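Local coordinates for protein Esterase/lipase (Lactobacillus rhamnosus, PDB 4N5H) that probably hydrolyses carboxylic esters, and perhaps transfers acyl groups, as a serine esterase of the alpha/beta hydrolase fold, at residues 75-80 with 208-213; 95-100 with 299-304; 102-107 with 113-118; 137-142 with 307-312. The protein carries 1 engineered substitution. One frame throughout, in Å; residues are numbered along the deposited sequence.

Interaction 1 of 4, residues 75-80 with 208-213; sequences GGWFYG and DKLSGG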
loop_
_atom_site.group_PDB
_atom_site.type_symbol
_atom_site.label_atom_id
_atom_site.label_comp_id
_atom_site.label_asym_id
_atom_site.label_seq_id
_atom_site.Cartn_x
_atom_site.Cartn_y
_atom_site.Cartn_z
ATOM N N GLY A 75 -11.977 -10.619 -20.663
ATOM C CA GLY A 75 -12.527 -9.280 -20.633
ATOM C C GLY A 75 -13.315 -8.887 -21.866
ATOM O O GLY A 75 -13.386 -7.689 -22.242
ATOM N N GLY A 76 -13.987 -9.841 -22.443
ATOM C CA GLY A 76 -14.931 -9.519 -23.494
ATOM C C GLY A 76 -14.389 -8.886 -24.727
ATOM O O GLY A 76 -15.119 -8.181 -25.472
ATOM N N TRP A 77 -13.075 -9.005 -24.983
ATOM C CA TRP A 77 -12.356 -8.343 -26.090
ATOM C C TRP A 77 -12.183 -6.833 -26.035
ATOM O O TRP A 77 -11.376 -6.259 -26.779
ATOM C CB TRP A 77 -12.876 -8.855 -27.491
ATOM C CG TRP A 77 -13.073 -10.315 -27.733
ATOM C CD1 TRP A 77 -12.131 -11.203 -28.128
ATOM C CD2 TRP A 77 -14.263 -11.089 -27.557
ATOM N NE1 TRP A 77 -12.630 -12.418 -28.228
ATOM C CE2 TRP A 77 -13.948 -12.412 -27.893
ATOM C CE3 TRP A 77 -15.586 -10.771 -27.184
ATOM C CZ2 TRP A 77 -14.896 -13.473 -27.863
ATOM C CZ3 TRP A 77 -16.519 -11.760 -27.178
ATOM C CH2 TRP A 77 -16.181 -13.137 -27.506
ATOM N N PHE A 78 -12.876 -6.224 -25.043
ATOM C CA PHE A 78 -12.950 -4.782 -24.826
ATOM C C PHE A 78 -12.208 -4.283 -23.590
ATOM O O PHE A 78 -12.021 -3.084 -23.375
ATOM C CB PHE A 78 -14.442 -4.348 -24.629
ATOM C CG PHE A 78 -15.226 -4.143 -25.916
ATOM C CD1 PHE A 78 -15.892 -5.202 -26.512
ATOM C CD2 PHE A 78 -15.303 -2.870 -26.493
ATOM C CE1 PHE A 78 -16.675 -5.032 -27.669
ATOM C CE2 PHE A 78 -16.068 -2.714 -27.671
ATOM C CZ PHE A 78 -16.705 -3.778 -28.238
ATOM N N TYR A 79 -11.721 -5.225 -22.770
ATOM C CA TYR A 79 -11.260 -4.912 -21.408
ATOM C C TYR A 79 -10.068 -5.797 -21.070
ATOM O O TYR A 79 -9.968 -6.964 -21.451
ATOM C CB TYR A 79 -12.365 -5.147 -20.371
ATOM C CG TYR A 79 -12.005 -5.113 -18.932
ATOM C CD1 TYR A 79 -11.842 -6.259 -18.223
ATOM C CD2 TYR A 79 -11.707 -3.938 -18.309
ATOM C CE1 TYR A 79 -11.473 -6.240 -16.908
ATOM C CE2 TYR A 79 -11.278 -3.883 -17.000
ATOM C CZ TYR A 79 -11.163 -5.067 -16.277
ATOM O OH TYR A 79 -10.742 -5.097 -14.920
ATOM N N GLY A 80 -9.184 -5.221 -20.267
ATOM C CA GLY A 80 -8.127 -6.021 -19.614
ATOM C C GLY A 80 -6.747 -5.592 -20.067
ATOM O O GLY A 80 -6.552 -4.786 -20.979
ATOM N N ASP A 208 -19.844 -7.460 -34.583
ATOM C CA ASP A 208 -19.422 -6.442 -35.519
ATOM C C ASP A 208 -18.051 -5.858 -35.260
ATOM O O ASP A 208 -17.270 -5.625 -36.165
ATOM C CB ASP A 208 -20.466 -5.316 -35.551
ATOM C CG ASP A 208 -21.687 -5.694 -36.421
ATOM O OD1 ASP A 208 -21.632 -6.762 -37.119
ATOM O OD2 ASP A 208 -22.686 -4.908 -36.448
ATOM N N LYS A 209 -17.753 -5.566 -34.006
ATOM C CA LYS A 209 -16.469 -5.024 -33.655
ATOM C C LYS A 209 -15.396 -6.139 -33.804
ATOM O O LYS A 209 -14.246 -5.775 -34.130
ATOM C CB LYS A 209 -16.499 -4.349 -32.251
ATOM C CG LYS A 209 -17.353 -3.054 -32.145
ATOM C CD LYS A 209 -16.963 -2.052 -33.211
ATOM C CE LYS A 209 -17.863 -0.827 -33.207
ATOM N NZ LYS A 209 -17.502 0.029 -34.363
ATOM N N LEU A 210 -15.718 -7.361 -33.488
ATOM C CA LEU A 210 -14.747 -8.458 -33.663
ATOM C C LEU A 210 -14.398 -8.589 -35.146
ATOM O O LEU A 210 -13.232 -8.719 -35.505
ATOM C CB LEU A 210 -15.299 -9.800 -33.202
ATOM C CG LEU A 210 -15.152 -10.045 -31.712
ATOM C CD1 LEU A 210 -15.974 -11.263 -31.347
ATOM C CD2 LEU A 210 -13.654 -10.244 -31.364
ATOM N N SER A 211 -15.406 -8.535 -36.048
ATOM C CA SER A 211 -15.100 -8.753 -37.447
ATOM C C SER A 211 -14.527 -7.552 -38.127
ATOM O O SER A 211 -13.902 -7.681 -39.205
ATOM C CB SER A 211 -16.354 -9.221 -38.252
ATOM O OG SER A 211 -17.189 -8.041 -38.445
ATOM N N GLY A 212 -14.790 -6.339 -37.609
ATOM C CA GLY A 212 -14.404 -5.112 -38.250
ATOM C C GLY A 212 -14.930 -4.957 -39.654
ATOM O O GLY A 212 -14.364 -4.194 -40.410
ATOM N N GLY A 213 -16.047 -5.606 -39.956
ATOM C CA GLY A 213 -16.671 -5.633 -41.309
ATOM C C GLY A 213 -15.985 -6.556 -42.311
ATOM O O GLY A 213 -16.422 -6.746 -43.481
#
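W77 offers one face of its indole to L210, whose two methyl groups both lie over that face. CD2 of L210 stands 3.7 Å from the centroid of the W77 five-membered ring and 12° off the ring normal, which makes it a CH-pi contact, while CD1 of L210 sits over the middle of the indole, 4.0 Å above its plane. The side chains cross at about a right angle, and the leucine meets the ring with its branched end. H150 also meets the indole, its ring nearly perpendicular. The F78 ring has G76 O at its edge, in plane, and is approached obliquely by K209, with K209 CG 4.0 Å from F78 CZ. That lysine bends at chi2 (-53°) and leads its tip away from the contact to E4 of helix 2-28, its salt-bridge partner; only its aliphatic root serves here. Replacing W77 with an alanine would probably leave the L210 methyls without the flat surface they rest on and open a gap beneath the end of helix 203-211. W77 closes a His-Gly-Gly-Gly-Trp sequence, the kind that in related esterases supplies the oxyanion hole, and its side chain lies near the probable Ser-His-Asp triad. With no polar bond between the segments, the contact depends on close apolar fit and is probably little affected by ionisation.

Interaction 2 of 4, residues 95-100 with 299-304; sequences QGYAVM and RTFDAL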
loop_
_atom_site.group_PDB
_atom_site.type_symbol
_atom_site.label_atom_id
_atom_site.label_comp_id
_atom_site.label_asym_id
_atom_site.label_seq_id
_atom_site.Cartn_x
_atom_site.Cartn_y
_atom_site.Cartn_z
ATOM N N GLN A 95 4.202 -23.085 -8.787
ATOM C CA GLN A 95 4.198 -24.546 -8.947
ATOM C C GLN A 95 5.379 -25.056 -9.753
ATOM O O GLN A 95 5.479 -26.311 -9.906
ATOM C CB GLN A 95 2.854 -25.018 -9.447
ATOM C CG GLN A 95 1.675 -24.698 -8.562
ATOM C CD GLN A 95 1.941 -25.125 -7.139
ATOM O OE1 GLN A 95 1.966 -26.319 -6.859
ATOM N NE2 GLN A 95 2.117 -24.178 -6.243
ATOM N N GLY A 96 6.285 -24.208 -10.195
ATOM C CA GLY A 96 7.466 -24.588 -10.899
ATOM C C GLY A 96 7.457 -24.395 -12.413
ATOM O O GLY A 96 8.025 -25.206 -13.196
ATOM N N TYR A 97 6.711 -23.384 -12.864
ATOM C CA TYR A 97 6.494 -23.132 -14.277
ATOM C C TYR A 97 6.959 -21.701 -14.612
ATOM O O TYR A 97 6.877 -20.814 -13.783
ATOM C CB TYR A 97 5.003 -23.237 -14.683
ATOM C CG TYR A 97 4.519 -24.662 -14.520
ATOM C CD1 TYR A 97 4.129 -25.076 -13.251
ATOM C CD2 TYR A 97 4.628 -25.615 -15.533
ATOM C CE1 TYR A 97 3.843 -26.415 -12.998
ATOM C CE2 TYR A 97 4.278 -26.977 -15.297
ATOM C CZ TYR A 97 3.885 -27.347 -14.038
ATOM O OH TYR A 97 3.505 -28.683 -13.776
ATOM N N ALA A 98 7.455 -21.526 -15.823
ATOM C CA ALA A 98 7.803 -20.234 -16.388
ATOM C C ALA A 98 6.542 -19.780 -17.125
ATOM O O ALA A 98 6.008 -20.443 -18.003
ATOM C CB ALA A 98 8.956 -20.338 -17.341
ATOM N N VAL A 99 6.017 -18.624 -16.740
ATOM C CA VAL A 99 4.714 -18.177 -17.249
ATOM C C VAL A 99 4.853 -16.829 -17.942
ATOM O O VAL A 99 5.478 -15.853 -17.443
ATOM C CB VAL A 99 3.691 -18.066 -16.076
ATOM C CG1 VAL A 99 2.324 -17.656 -16.506
ATOM C CG2 VAL A 99 3.680 -19.375 -15.242
ATOM N N MET A 100 4.199 -16.716 -19.079
ATOM C CA MET A 100 4.119 -15.470 -19.798
ATOM C C MET A 100 2.664 -15.105 -19.947
ATOM O O MET A 100 1.806 -15.948 -20.278
ATOM C CB MET A 100 4.830 -15.616 -21.205
ATOM C CG MET A 100 4.729 -14.326 -21.990
ATOM S SD MET A 100 3.289 -13.982 -23.019
ATOM C CE MET A 100 3.758 -14.841 -24.473
ATOM N N ARG A 299 -1.199 -30.926 -13.937
ATOM C CA ARG A 299 -0.877 -32.384 -14.001
ATOM C C ARG A 299 -1.209 -33.010 -15.360
ATOM O O ARG A 299 -0.462 -33.919 -15.803
ATOM C CB ARG A 299 -1.535 -33.165 -12.894
ATOM C CG ARG A 299 -1.028 -32.854 -11.499
ATOM C CD ARG A 299 0.485 -32.929 -11.308
ATOM N NE ARG A 299 1.337 -31.731 -11.643
ATOM C CZ ARG A 299 1.531 -30.701 -10.838
ATOM N NH1 ARG A 299 0.873 -30.686 -9.645
ATOM N NH2 ARG A 299 2.337 -29.686 -11.152
ATOM N N THR A 300 -2.267 -32.565 -16.035
ATOM C CA THR A 300 -2.588 -33.028 -17.348
ATOM C C THR A 300 -1.447 -32.628 -18.275
ATOM O O THR A 300 -0.973 -33.448 -19.135
ATOM C CB THR A 300 -3.912 -32.433 -17.788
ATOM O OG1 THR A 300 -4.913 -32.843 -16.864
ATOM C CG2 THR A 300 -4.317 -32.849 -19.225
ATOM N N PHE A 301 -1.026 -31.368 -18.149
ATOM C CA PHE A 301 0.094 -30.829 -18.949
ATOM C C PHE A 301 1.344 -31.674 -18.741
ATOM O O PHE A 301 2.023 -32.042 -19.681
ATOM C CB PHE A 301 0.317 -29.350 -18.529
ATOM C CG PHE A 301 1.530 -28.675 -19.084
ATOM C CD1 PHE A 301 1.949 -28.883 -20.378
ATOM C CD2 PHE A 301 2.176 -27.688 -18.334
ATOM C CE1 PHE A 301 3.013 -28.166 -20.875
ATOM C CE2 PHE A 301 3.263 -26.948 -18.845
ATOM C CZ PHE A 301 3.702 -27.234 -20.114
ATOM N N ASP A 302 1.648 -31.927 -17.511
ATOM C CA ASP A 302 2.862 -32.695 -17.151
ATOM C C ASP A 302 2.750 -34.110 -17.732
ATOM O O ASP A 302 3.771 -34.631 -18.216
ATOM C CB ASP A 302 2.988 -32.867 -15.647
ATOM C CG ASP A 302 3.355 -31.577 -14.900
ATOM O OD1 ASP A 302 3.753 -30.571 -15.533
ATOM O OD2 ASP A 302 3.400 -31.671 -13.670
ATOM N N ALA A 303 1.588 -34.709 -17.678
ATOM C CA ALA A 303 1.448 -36.076 -18.212
ATOM C C ALA A 303 1.681 -36.120 -19.738
ATOM O O ALA A 303 2.381 -36.987 -20.241
ATOM C CB ALA A 303 0.128 -36.649 -17.849
ATOM N N LEU A 304 1.143 -35.124 -20.469
ATOM C CA LEU A 304 1.288 -34.986 -21.883
ATOM C C LEU A 304 2.745 -34.698 -22.192
ATOM O O LEU A 304 3.241 -35.213 -23.219
ATOM C CB LEU A 304 0.384 -33.996 -22.473
ATOM C CG LEU A 304 -1.063 -34.349 -22.464
ATOM C CD1 LEU A 304 -2.013 -33.167 -22.669
ATOM C CD2 LEU A 304 -1.341 -35.411 -23.543
HETATM O O HOH W 1 2.441 -28.567 -8.397
#
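The phenol of Y97 points its hydroxyl into the angle between R299 and D302, one helical turn apart. Y97 OH donates to D302 OD1 at 2.6 Å, on the syn side but tilted somewhat out of the carboxylate plane; the planes of ring and carboxylate differ by only 16°. R299 NH2 donates to Y97 OH at 3.0 Å, the hydroxyl lying close to the guanidinium plane. Bends at chi2 (-52°) and chi3 (85°) turn the guanidinium round toward D302 and Y97, and R299 NE meets D302 OD2 from above the carboxylate plane in a 2.9 Å salt bridge. Two bonds thus fix the phenol oxygen. A water at 2.9 Å from R299 NH1 bridges to Q95 OE1. The F301 and Y97 side chains point in opposite senses and meet at their ring rims, neither over the other's face, with the two CE2 atoms 3.7 Å apart. Y97 precedes strand 98-102 and touches P67 and V69 of strand 66-72 as well as L298, while F301 reaches L179 of strand 179-183; helix 288-311 is thereby packed against the central sheet.

Interaction 3 of 4, residues 102-107 with 113-118; sequences MGYRLL and RGQIQD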
loop_
_atom_site.group_PDB
_atom_site.type_symbol
_atom_site.label_atom_id
_atom_site.label_comp_id
_atom_site.label_asym_id
_atom_site.label_seq_id
_atom_site.Cartn_x
_atom_site.Cartn_y
_atom_site.Cartn_z
ATOM N N MET A 102 0.370 -11.807 -21.812
ATOM C CA MET A 102 0.490 -10.666 -22.679
ATOM C C MET A 102 -0.721 -9.766 -22.607
ATOM O O MET A 102 -1.816 -10.209 -22.340
ATOM C CB MET A 102 0.781 -11.082 -24.127
ATOM C CG MET A 102 -0.410 -11.494 -24.943
ATOM S SD MET A 102 -1.342 -12.932 -24.318
ATOM C CE MET A 102 -0.183 -14.283 -24.544
ATOM N N GLY A 103 -0.466 -8.493 -22.883
ATOM C CA GLY A 103 -1.497 -7.570 -23.327
ATOM C C GLY A 103 -1.766 -7.732 -24.795
ATOM O O GLY A 103 -0.956 -8.284 -25.515
ATOM N N TYR A 104 -2.944 -7.282 -25.212
ATOM C CA TYR A 104 -3.296 -7.183 -26.624
ATOM C C TYR A 104 -4.224 -5.994 -26.735
ATOM O O TYR A 104 -4.961 -5.632 -25.780
ATOM C CB TYR A 104 -3.936 -8.479 -27.158
ATOM C CG TYR A 104 -5.107 -9.065 -26.364
ATOM C CD1 TYR A 104 -4.918 -10.047 -25.416
ATOM C CD2 TYR A 104 -6.366 -8.571 -26.497
ATOM C CE1 TYR A 104 -5.962 -10.536 -24.641
ATOM C CE2 TYR A 104 -7.456 -9.092 -25.772
ATOM C CZ TYR A 104 -7.236 -10.102 -24.812
ATOM O OH TYR A 104 -8.287 -10.602 -24.065
ATOM N N ARG A 105 -4.142 -5.345 -27.890
ATOM C CA ARG A 105 -5.026 -4.184 -28.113
ATOM C C ARG A 105 -6.498 -4.599 -28.005
ATOM O O ARG A 105 -6.872 -5.708 -28.349
ATOM C CB ARG A 105 -4.692 -3.493 -29.443
ATOM C CG ARG A 105 -3.302 -2.889 -29.461
ATOM C CD ARG A 105 -2.848 -2.522 -30.840
ATOM N NE ARG A 105 -2.699 -3.675 -31.689
ATOM C CZ ARG A 105 -2.617 -3.691 -33.009
ATOM N NH1 ARG A 105 -2.618 -2.571 -33.680
ATOM N NH2 ARG A 105 -2.504 -4.819 -33.627
ATOM N N LEU A 106 -7.351 -3.622 -27.631
ATOM C CA LEU A 106 -8.707 -3.917 -27.288
ATOM C C LEU A 106 -9.678 -3.381 -28.397
ATOM O O LEU A 106 -9.394 -2.359 -29.000
ATOM C CB LEU A 106 -9.060 -3.230 -25.980
ATOM C CG LEU A 106 -8.246 -3.726 -24.742
ATOM C CD1 LEU A 106 -8.647 -3.016 -23.470
ATOM C CD2 LEU A 106 -8.358 -5.201 -24.587
ATOM N N LEU A 107 -10.793 -4.051 -28.537
ATOM C CA LEU A 107 -11.898 -3.477 -29.377
ATOM C C LEU A 107 -12.283 -2.211 -28.644
ATOM O O LEU A 107 -12.244 -2.120 -27.426
ATOM C CB LEU A 107 -13.056 -4.407 -29.405
ATOM C CG LEU A 107 -12.920 -5.832 -29.884
ATOM C CD1 LEU A 107 -14.186 -6.573 -30.024
ATOM C CD2 LEU A 107 -12.060 -6.047 -31.037
ATOM N N ARG A 113 -8.471 -9.529 -35.914
ATOM C CA ARG A 113 -7.169 -9.754 -36.524
ATOM C C ARG A 113 -6.045 -9.073 -35.768
ATOM O O ARG A 113 -4.951 -9.659 -35.594
ATOM C CB ARG A 113 -7.169 -9.386 -38.043
ATOM C CG ARG A 113 -5.836 -9.469 -38.690
ATOM C CD ARG A 113 -5.876 -9.089 -40.153
ATOM N NE ARG A 113 -6.577 -10.036 -40.994
ATOM C CZ ARG A 113 -7.790 -9.835 -41.511
ATOM N NH1 ARG A 113 -8.493 -8.720 -41.175
ATOM N NH2 ARG A 113 -8.345 -10.766 -42.316
ATOM N N GLY A 114 -6.256 -7.812 -35.344
ATOM C CA GLY A 114 -5.216 -7.029 -34.594
ATOM C C GLY A 114 -4.935 -7.801 -33.278
ATOM O O GLY A 114 -3.760 -7.896 -32.908
ATOM N N GLN A 115 -5.947 -8.333 -32.656
ATOM C CA GLN A 115 -5.784 -9.095 -31.356
ATOM C C GLN A 115 -4.952 -10.347 -31.564
ATOM O O GLN A 115 -4.005 -10.641 -30.808
ATOM C CB GLN A 115 -7.115 -9.435 -30.649
ATOM C CG GLN A 115 -7.822 -8.141 -30.304
ATOM C CD GLN A 115 -9.021 -8.347 -29.460
ATOM O OE1 GLN A 115 -9.766 -9.321 -29.594
ATOM N NE2 GLN A 115 -9.196 -7.457 -28.526
ATOM N N ILE A 116 -5.268 -11.093 -32.615
ATOM C CA ILE A 116 -4.528 -12.289 -32.974
ATOM C C ILE A 116 -3.100 -11.993 -33.362
ATOM O O ILE A 116 -2.173 -12.665 -32.918
ATOM C CB ILE A 116 -5.274 -13.080 -34.093
ATOM C CG1 ILE A 116 -6.642 -13.622 -33.539
ATOM C CG2 ILE A 116 -4.323 -14.113 -34.680
ATOM C CD1 ILE A 116 -6.509 -14.815 -32.575
ATOM N N GLN A 117 -2.888 -10.891 -34.070
ATOM C CA GLN A 117 -1.525 -10.481 -34.448
ATOM C C GLN A 117 -0.711 -10.123 -33.207
ATOM O O GLN A 117 0.469 -10.520 -33.108
ATOM C CB GLN A 117 -1.560 -9.339 -35.438
ATOM C CG GLN A 117 -1.976 -9.824 -36.797
ATOM C CD GLN A 117 -2.050 -8.678 -37.869
ATOM O OE1 GLN A 117 -1.931 -7.499 -37.562
ATOM N NE2 GLN A 117 -2.223 -9.056 -39.122
ATOM N N ASP A 118 -1.355 -9.415 -32.271
ATOM C CA ASP A 118 -0.651 -9.078 -31.001
ATOM C C ASP A 118 -0.260 -10.325 -30.251
ATOM O O ASP A 118 0.885 -10.484 -29.808
ATOM C CB ASP A 118 -1.520 -8.205 -30.104
ATOM C CG ASP A 118 -1.679 -6.776 -30.635
ATOM O OD1 ASP A 118 -0.942 -6.374 -31.592
ATOM O OD2 ASP A 118 -2.540 -6.040 -30.097
HETATM O O HOH W 2 -1.930 -5.408 -36.316
#
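Y104 and D118 bring their CA atoms to 5.5 Å where the extended backbone of 102-107 runs past helix 112-129, which the chain enters a few residues later. R105 doubles back on D118 with both backbone and side chain. Its amide N donates to D118 OD2 at 2.8 Å, nearly straight (169°), and R105 NE donates to the same oxygen at 2.9 Å; D118 OD2 receives this second bond, a salt bridge, on its syn lone pair and lies in the guanidinium plane. R105 NH2 adds weak bonds to D118 OD1 and to G114 O. At G114 a CB would come about 3.3 Å from R105 NH2, so the missing side chain suits the guanidinium. The Tyr-Arg-Leu run of this loop, following strand 98-102 of the alpha/beta hydrolase sheet, resembles a sequence motif of hormone-sensitive-lipase-like esterases. Q115 answers from the helix: its chain is extended beyond CG, and NE2 donates to R105 O at 2.9 Å, in the carbonyl plane and on a lone pair, while also bonding W77 O. The same NE2 lies at the edge of the Y104 ring, 3.6 Å from Y104 CE2, with ring and amide planes 81° apart. The Y104 ring stacks on H73 and its OH bonds H73 O. D118 OD1 has a further partner in Q51 NE2.

Interaction 4 of 4, residues 137-142 with 307-312; sequences LDHVLL and QQDQAE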
loop_
_atom_site.group_PDB
_atom_site.type_symbol
_atom_site.label_atom_id
_atom_site.label_comp_id
_atom_site.label_asym_id
_atom_site.label_seq_id
_atom_site.Cartn_x
_atom_site.Cartn_y
_atom_site.Cartn_z
ATOM N N LEU A 137 10.543 -24.195 -24.106
ATOM C CA LEU A 137 9.526 -24.160 -25.098
ATOM C C LEU A 137 9.241 -25.499 -25.826
ATOM O O LEU A 137 8.454 -25.530 -26.746
ATOM C CB LEU A 137 9.867 -23.087 -26.104
ATOM C CG LEU A 137 9.883 -21.651 -25.532
ATOM C CD1 LEU A 137 10.264 -20.664 -26.657
ATOM C CD2 LEU A 137 8.499 -21.269 -24.922
ATOM N N ASP A 138 9.828 -26.585 -25.327
ATOM C CA ASP A 138 9.443 -27.911 -25.819
ATOM C C ASP A 138 8.173 -28.407 -25.159
ATOM O O ASP A 138 7.506 -29.329 -25.667
ATOM C CB ASP A 138 10.580 -28.889 -25.605
ATOM C CG ASP A 138 11.763 -28.643 -26.556
ATOM O OD1 ASP A 138 11.554 -28.036 -27.643
ATOM O OD2 ASP A 138 12.826 -29.031 -26.160
ATOM N N HIS A 139 7.814 -27.804 -24.029
ATOM C CA HIS A 139 6.655 -28.177 -23.280
ATOM C C HIS A 139 5.921 -26.894 -22.963
ATOM O O HIS A 139 6.335 -26.178 -22.038
ATOM C CB HIS A 139 7.060 -28.835 -22.031
ATOM C CG HIS A 139 7.929 -30.058 -22.225
ATOM N ND1 HIS A 139 9.278 -30.028 -21.932
ATOM C CD2 HIS A 139 7.696 -31.283 -22.789
ATOM C CE1 HIS A 139 9.852 -31.174 -22.275
ATOM N NE2 HIS A 139 8.908 -31.974 -22.741
ATOM N N VAL A 140 4.786 -26.704 -23.665
ATOM C CA VAL A 140 4.056 -25.414 -23.637
ATOM C C VAL A 140 2.588 -25.691 -23.375
ATOM O O VAL A 140 1.892 -26.350 -24.147
ATOM C CB VAL A 140 4.222 -24.579 -24.888
ATOM C CG1 VAL A 140 3.441 -23.240 -24.807
ATOM C CG2 VAL A 140 5.710 -24.297 -25.131
ATOM N N LEU A 141 2.069 -25.067 -22.317
ATOM C CA LEU A 141 0.647 -25.051 -22.027
ATOM C C LEU A 141 0.084 -23.651 -22.438
ATOM O O LEU A 141 0.555 -22.648 -21.890
ATOM C CB LEU A 141 0.387 -25.241 -20.568
ATOM C CG LEU A 141 -1.016 -25.013 -20.003
ATOM C CD1 LEU A 141 -2.076 -25.757 -20.751
ATOM C CD2 LEU A 141 -1.104 -25.298 -18.518
ATOM N N LEU A 142 -0.845 -23.616 -23.371
ATOM C CA LEU A 142 -1.543 -22.403 -23.778
ATOM C C LEU A 142 -2.874 -22.377 -23.055
ATOM O O LEU A 142 -3.633 -23.394 -23.140
ATOM C CB LEU A 142 -1.768 -22.384 -25.236
ATOM C CG LEU A 142 -2.481 -21.139 -25.784
ATOM C CD1 LEU A 142 -1.656 -19.897 -25.595
ATOM C CD2 LEU A 142 -2.864 -21.341 -27.232
ATOM N N GLN A 307 4.832 -37.925 -21.748
ATOM C CA GLN A 307 4.578 -38.819 -22.880
ATOM C C GLN A 307 5.340 -38.383 -24.090
ATOM O O GLN A 307 5.893 -39.222 -24.852
ATOM C CB GLN A 307 3.104 -38.925 -23.253
ATOM C CG GLN A 307 2.293 -39.604 -22.183
ATOM C CD GLN A 307 0.784 -39.337 -22.248
ATOM O OE1 GLN A 307 0.200 -39.029 -23.308
ATOM N NE2 GLN A 307 0.134 -39.513 -21.101
ATOM N N GLN A 308 5.357 -37.082 -24.313
ATOM C CA GLN A 308 6.148 -36.529 -25.439
ATOM C C GLN A 308 7.637 -36.899 -25.229
ATOM O O GLN A 308 8.344 -37.368 -26.157
ATOM C CB GLN A 308 5.955 -35.033 -25.504
ATOM C CG GLN A 308 6.757 -34.361 -26.562
ATOM C CD GLN A 308 6.680 -32.831 -26.383
ATOM O OE1 GLN A 308 5.622 -32.253 -26.394
ATOM N NE2 GLN A 308 7.797 -32.223 -26.127
ATOM N N ASP A 309 8.168 -36.727 -24.028
ATOM C CA ASP A 309 9.584 -37.026 -23.798
ATOM C C ASP A 309 9.934 -38.540 -24.007
ATOM O O ASP A 309 11.041 -38.878 -24.493
ATOM C CB ASP A 309 9.994 -36.704 -22.335
ATOM C CG ASP A 309 9.953 -35.194 -22.033
ATOM O OD1 ASP A 309 9.949 -34.413 -23.039
ATOM O OD2 ASP A 309 9.909 -34.870 -20.820
ATOM N N GLN A 310 9.017 -39.409 -23.583
ATOM C CA GLN A 310 9.186 -40.872 -23.807
ATOM C C GLN A 310 9.196 -41.157 -25.297
ATOM O O GLN A 310 9.960 -41.963 -25.783
ATOM C CB GLN A 310 7.987 -41.627 -23.180
ATOM C CG GLN A 310 7.987 -41.530 -21.646
ATOM C CD GLN A 310 6.635 -41.979 -21.003
ATOM O OE1 GLN A 310 5.567 -41.962 -21.645
ATOM N NE2 GLN A 310 6.692 -42.368 -19.720
ATOM N N ALA A 311 8.332 -40.470 -26.039
ATOM C CA ALA A 311 8.124 -40.653 -27.449
ATOM C C ALA A 311 9.392 -40.159 -28.197
ATOM O O ALA A 311 9.697 -40.651 -29.312
ATOM C CB ALA A 311 6.892 -39.877 -27.929
ATOM N N GLU A 312 10.096 -39.224 -27.567
ATOM C CA GLU A 312 11.208 -38.574 -28.252
ATOM C C GLU A 312 12.520 -39.078 -27.679
ATOM O O GLU A 312 13.594 -38.558 -27.992
ATOM C CB GLU A 312 11.078 -37.040 -28.148
ATOM C CG GLU A 312 9.875 -36.552 -28.965
ATOM C CD GLU A 312 9.741 -35.028 -28.986
ATOM O OE1 GLU A 312 10.636 -34.342 -28.486
ATOM O OE2 GLU A 312 8.699 -34.549 -29.452
HETATM O O HOH W 3 4.957 -29.859 -27.139
#
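H139 and D309 form the short part of this contact. H139 NE2 donates to D309 OD1 at 2.7 Å, with the acceptor close to the plane of the imidazole, and the carboxylate is turned 79° from the ring while receiving the bond on its syn side, a little out of its own plane. Beside it Q308, extended beyond CG, carries NE2 to D138 O at 2.9 Å in an almost linear bond (171°), although the donor stands above the carbonyl plane, not on a lone pair. The planes of the Q308 amide and the imidazole are nearly parallel, but Q308 NE2 comes in obliquely, 3.5 Å from H139 CD2. On the other nitrogen, H139 ND1 is bonded to D136 OD2; with a carboxylate at each nitrogen the imidazole is likely to carry a positive charge. A phenylalanine in place of H139 would probably leave D309 and D136 without their shared hydrogen-bonding mate. The looser portion is wet: a water links D138 O (3.0 Å) and Q308 OE1 (2.6 Å), and D138 is itself exposed, its OD2 6.9 Å from D309 OD1. A calcium ion lies about 7 Å from the H139 side chain, too far for direct coordination. The pair is a His-carboxylate hydrogen bond at the surface, joining the chain that leads into strand 140-145 to the end of helix 288-311, the last helix of an alpha/beta hydrolase fold.

In the fold
The four contacts form two clusters on opposite sides of the chain's centre. Interactions 1 and 3 have centres 10 Å apart and meet directly, W77 O lying 2.9 Å from L107 N in a probable hydrogen bond; W77 and Y104 both lie near the probable nucleophile elbow around S146, so this cluster probably lies close to the active site. Interactions 2 and 4 are also 10 Å apart and share helix 288-311, with F301 CZ packing 3.4 Å from H139 O. Their nearby calcium ion is about 10 Å from the Y97 side chain. Some 30 Å separates the centres of interactions 1 and 2, yet strand 98-102 runs from interaction 2 into interaction 3, linking both clusters through the sheet.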